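PDB 4Q88: glycoside hydrolase family 88 protein from Bacteroides vulgatus, which is of uncharacterised activity but probably hydrolyses glycosidic bonds in carbohydrate substrates. Local coordinates for residues A[210-215]-A[241-246]; A[280-285]-A[297-302]. All coordinates share one frame; numbering follows the deposited sequence.

Interaction 1: residues A[210-215]-A[241-246]; sequences RGDGWA and QTMAKS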
# COMPACT_ATOMS: atom_id res chain seq x y z
N ARG A 210 -2.46 -7.23 6.78
CA ARG A 210 -2.56 -6.32 5.61
C ARG A 210 -2.47 -4.87 6.12
O ARG A 210 -1.83 -4.02 5.47
CB ARG A 210 -3.84 -6.58 4.80
CG ARG A 210 -4.07 -5.48 3.85
CD ARG A 210 -4.95 -5.86 2.68
NE ARG A 210 -6.36 -6.04 3.00
CZ ARG A 210 -7.06 -7.14 2.75
NH1 ARG A 210 -8.38 -7.16 3.00
NH2 ARG A 210 -6.48 -8.22 2.24
N GLY A 211 -3.01 -4.57 7.30
CA GLY A 211 -2.93 -3.20 7.89
C GLY A 211 -1.48 -2.74 8.05
O GLY A 211 -1.08 -1.63 7.63
N ASP A 212 -0.68 -3.55 8.71
CA ASP A 212 0.72 -3.26 8.87
C ASP A 212 1.50 -3.32 7.57
O ASP A 212 2.47 -2.51 7.39
CB ASP A 212 1.38 -4.08 9.97
CG ASP A 212 1.04 -3.56 11.32
OD1 ASP A 212 1.66 -2.58 11.71
OD2 ASP A 212 0.03 -4.03 11.95
N GLY A 213 1.07 -4.16 6.64
CA GLY A 213 1.63 -4.12 5.27
C GLY A 213 1.43 -2.77 4.61
O GLY A 213 2.36 -2.21 4.03
N TRP A 214 0.20 -2.26 4.68
CA TRP A 214 -0.06 -0.93 4.11
C TRP A 214 0.91 0.10 4.71
O TRP A 214 1.56 0.89 3.99
CB TRP A 214 -1.51 -0.49 4.38
CG TRP A 214 -2.60 -1.20 3.65
CD1 TRP A 214 -3.75 -1.69 4.22
CD2 TRP A 214 -2.72 -1.47 2.24
NE1 TRP A 214 -4.55 -2.20 3.27
CE2 TRP A 214 -3.93 -2.14 2.06
CE3 TRP A 214 -1.92 -1.25 1.13
CZ2 TRP A 214 -4.36 -2.57 0.82
CZ3 TRP A 214 -2.36 -1.70 -0.11
CH2 TRP A 214 -3.56 -2.32 -0.24
N ALA A 215 1.06 0.08 6.04
CA ALA A 215 1.88 1.06 6.71
C ALA A 215 3.35 0.95 6.31
O ALA A 215 4.00 1.97 5.99
CB ALA A 215 1.74 0.95 8.25
N GLN A 241 12.69 1.30 9.97
CA GLN A 241 13.64 0.32 10.45
C GLN A 241 13.11 -0.48 11.64
O GLN A 241 13.36 -1.69 11.74
CB GLN A 241 14.95 0.99 10.81
CG GLN A 241 15.68 1.49 9.57
CD GLN A 241 16.88 2.35 9.92
OE1 GLN A 241 16.90 3.06 10.99
NE2 GLN A 241 17.86 2.37 9.02
N THR A 242 12.42 0.19 12.55
CA THR A 242 11.81 -0.52 13.70
C THR A 242 10.72 -1.46 13.29
O THR A 242 10.63 -2.59 13.79
CB THR A 242 11.25 0.51 14.66
OG1 THR A 242 12.29 1.40 15.08
CG2 THR A 242 10.64 -0.16 15.86
N MSE A 243 9.85 -1.03 12.36
CA MSE A 243 8.84 -1.93 11.86
C MSE A 243 9.44 -3.11 11.16
O MSE A 243 8.99 -4.24 11.30
CB MSE A 243 7.87 -1.25 10.86
CG MSE A 243 7.06 -0.13 11.46
SE MSE A 243 5.69 0.41 10.15
CE MSE A 243 4.56 -1.22 10.20
N ALA A 244 10.53 -2.89 10.42
CA ALA A 244 11.18 -4.00 9.72
C ALA A 244 11.60 -5.11 10.69
O ALA A 244 11.39 -6.32 10.43
CB ALA A 244 12.42 -3.51 8.94
N LYS A 245 12.17 -4.70 11.80
CA LYS A 245 12.62 -5.64 12.79
C LYS A 245 11.37 -6.40 13.42
O LYS A 245 11.42 -7.65 13.61
CB LYS A 245 13.40 -4.93 13.86
CG LYS A 245 14.06 -5.88 14.82
CD LYS A 245 15.11 -5.21 15.68
CE LYS A 245 15.82 -6.26 16.53
NZ LYS A 245 16.69 -5.60 17.55
N SER A 246 10.33 -5.65 13.78
CA SER A 246 9.15 -6.28 14.39
C SER A 246 8.42 -7.22 13.43
O SER A 246 7.90 -8.34 13.81
CB SER A 246 8.23 -5.21 14.91
OG SER A 246 8.92 -4.44 15.87
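Met243, present as selenomethionine, reaches from the helix at 241-246 with its terminal methyl group, which lies against the side chains of both Asp212 and Ala215 on the segment 210-215. The methyl carbon CE of Met243 lies 3.5 Å from OD1 of Asp212 and 3.7 Å from the backbone O of the same residue, and it also meets CB of Ala215 at 4.1 Å. Asp212 and Ala215 are three residues apart, hence on the same side of their helix, and the methyl bridges them. The Met243 chain leaves its helix extended through chi2 (-170°) and then turns about the CG-SE bond (chi3 69°), which brings CE toward Asp212. Backbones stay well separated, the nearest CA atoms, those of Asp212 and Met243, being 8.8 Å apart, and the long selenomethionine spans the interval. No hydrogen bond passes between the two segments, and all three residues that meet are buried.

The pair belongs to the mainly helical six-hairpin framework of this clan, and joins helices 209-225 and 233-249, which follow one another in the chain. The short strand 186-187 packs here too: Tyr187 touches both Ala215 and Met243, and its backbone N donates a hydrogen bond to OD1 of Asp212. The carboxylate oxygen beside the methyl therefore has its polar partner in the strand, and its contact with CE is simple van der Waals packing. Phe216 and Phe219, further along helix 209-225, also pack against Met243.

Interaction 2: residues A[280-285]-A[297-302]; sequences YGFLWG and SPIVEK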
# COMPACT_ATOMS: atom_id res chain seq x y z
N TYR A 280 7.69 -6.20 -0.47
CA TYR A 280 8.04 -4.96 -1.14
C TYR A 280 8.86 -4.08 -0.25
O TYR A 280 9.95 -3.56 -0.63
CB TYR A 280 6.78 -4.20 -1.63
CG TYR A 280 7.09 -2.80 -2.10
CD1 TYR A 280 7.86 -2.59 -3.26
CD2 TYR A 280 6.71 -1.68 -1.36
CE1 TYR A 280 8.19 -1.29 -3.68
CE2 TYR A 280 7.06 -0.37 -1.79
CZ TYR A 280 7.77 -0.20 -2.94
OH TYR A 280 8.12 1.07 -3.34
N GLY A 281 8.39 -3.88 0.96
CA GLY A 281 9.07 -2.97 1.87
C GLY A 281 10.48 -3.44 2.23
O GLY A 281 11.43 -2.63 2.25
N PHE A 282 10.64 -4.75 2.45
CA PHE A 282 11.95 -5.28 2.83
C PHE A 282 12.92 -5.16 1.63
O PHE A 282 14.04 -4.73 1.77
CB PHE A 282 11.83 -6.74 3.24
CG PHE A 282 11.27 -6.96 4.64
CD1 PHE A 282 11.98 -6.53 5.72
CD2 PHE A 282 10.12 -7.66 4.84
CE1 PHE A 282 11.54 -6.75 7.01
CE2 PHE A 282 9.69 -7.92 6.14
CZ PHE A 282 10.38 -7.44 7.21
N LEU A 283 12.44 -5.54 0.46
CA LEU A 283 13.30 -5.46 -0.75
C LEU A 283 13.71 -3.99 -1.00
O LEU A 283 14.89 -3.71 -1.26
CB LEU A 283 12.58 -6.05 -1.94
CG LEU A 283 12.42 -7.57 -1.95
CD1 LEU A 283 11.36 -7.92 -2.99
CD2 LEU A 283 13.76 -8.28 -2.21
N TRP A 284 12.75 -3.06 -0.95
CA TRP A 284 13.04 -1.62 -1.14
C TRP A 284 14.09 -1.13 -0.12
O TRP A 284 15.10 -0.46 -0.47
CB TRP A 284 11.75 -0.75 -1.08
CG TRP A 284 12.09 0.65 -1.37
CD1 TRP A 284 12.20 1.21 -2.60
CD2 TRP A 284 12.49 1.64 -0.43
NE1 TRP A 284 12.60 2.52 -2.49
CE2 TRP A 284 12.85 2.79 -1.17
CE3 TRP A 284 12.66 1.65 0.97
CZ2 TRP A 284 13.30 3.95 -0.56
CZ3 TRP A 284 13.10 2.84 1.58
CH2 TRP A 284 13.43 3.94 0.81
N GLY A 285 13.85 -1.49 1.14
CA GLY A 285 14.77 -1.13 2.23
C GLY A 285 16.19 -1.65 2.04
O GLY A 285 17.14 -0.92 2.28
N SER A 297 18.03 -10.33 4.10
CA SER A 297 17.94 -11.13 2.85
C SER A 297 17.28 -12.54 3.10
O SER A 297 16.47 -12.96 2.34
CB SER A 297 19.27 -11.12 2.02
OG SER A 297 19.60 -9.82 1.48
N PRO A 298 17.53 -13.22 4.22
CA PRO A 298 16.80 -14.46 4.52
C PRO A 298 15.27 -14.32 4.66
O PRO A 298 14.48 -15.22 4.29
CB PRO A 298 17.39 -14.91 5.85
CG PRO A 298 18.70 -14.22 5.94
CD PRO A 298 18.58 -12.93 5.21
N ILE A 299 14.84 -13.20 5.21
CA ILE A 299 13.40 -12.91 5.35
C ILE A 299 12.79 -12.77 3.94
O ILE A 299 11.71 -13.33 3.65
CB ILE A 299 13.19 -11.58 6.15
CG1 ILE A 299 13.88 -11.66 7.49
CG2 ILE A 299 11.72 -11.21 6.28
CD1 ILE A 299 13.42 -12.73 8.44
N VAL A 300 13.46 -12.00 3.08
CA VAL A 300 12.93 -11.78 1.75
C VAL A 300 13.00 -13.06 0.91
O VAL A 300 12.13 -13.29 0.09
CB VAL A 300 13.55 -10.59 0.94
CG1 VAL A 300 13.37 -9.28 1.68
CG2 VAL A 300 14.99 -10.76 0.57
N GLU A 301 14.01 -13.89 1.12
CA GLU A 301 14.08 -15.14 0.32
C GLU A 301 12.87 -16.04 0.65
O GLU A 301 12.23 -16.55 -0.26
CB GLU A 301 15.39 -15.90 0.53
CG GLU A 301 16.62 -15.16 -0.01
CD GLU A 301 16.53 -14.74 -1.47
OE1 GLU A 301 16.00 -15.52 -2.30
OE2 GLU A 301 16.98 -13.60 -1.79
N LYS A 302 12.55 -16.18 1.93
CA LYS A 302 11.41 -17.01 2.34
C LYS A 302 10.10 -16.43 1.86
O LYS A 302 9.20 -17.16 1.42
CB LYS A 302 11.38 -17.19 3.85
CG LYS A 302 12.58 -17.95 4.41
CD LYS A 302 12.63 -17.86 5.94
CE LYS A 302 13.72 -18.74 6.53
NZ LYS A 302 15.10 -18.20 6.36
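Two consecutive helices of the six-hairpin framework, 272-287 and 293-311, pack against each other here, their short segments running at 140° to one another with axes 9.7 Å apart at closest approach. Phe282 and Val300 lie where the backbones come nearest. CB of Phe282 meets CG1 of Val300 at 3.4 Å, a close apolar contact at the base of the aromatic side chain. Farther out, the branch methyl CG2 of Ile299 sits over one face of the Phe282 ring, 4.1 Å from its centroid and 19° off the ring normal, which makes a CH-pi contact displaced toward CE2. A chi1 of -56° puts CG2 of Ile299 anti to its own backbone N, and it is this branch that lies over the ring.

The two helices meet here through apolar side chains, with no hydrogen bond across. Leu283 joins from the next position, its CD2 lying 3.9 Å from both CB and CG2 of Val300, so that Val300 is gripped between the two neighbouring residues. On the Phe282 side, Phe216 of helix 209-225 makes an edge-to-face ring contact and Trp257 packs against both Phe282 and Ile299, whereas Leu283 also touches Phe357 of helix 341-358.

Overall arrangement
Both contacts join helices that follow directly in the chain, 209-225 with 233-249 in interaction 1 and 272-287 with 293-311 in interaction 2, and neither carries a hydrogen bond across its segments. Interaction 1 lies deeper, its centre about 11 Å from that of the chain against about 16 Å, and all its touching residues are buried; in interaction 2 Ile299 is partly exposed. A methyl ending a long unbranched chain, touching a carboxylate oxygen and an alanine, makes the first, whereas an aromatic face and branched aliphatic groups make the second and cover more surface. Their centres are about 12 Å apart, and they meet where O of Ala244 lies 3.5 Å from CE1 of Phe282.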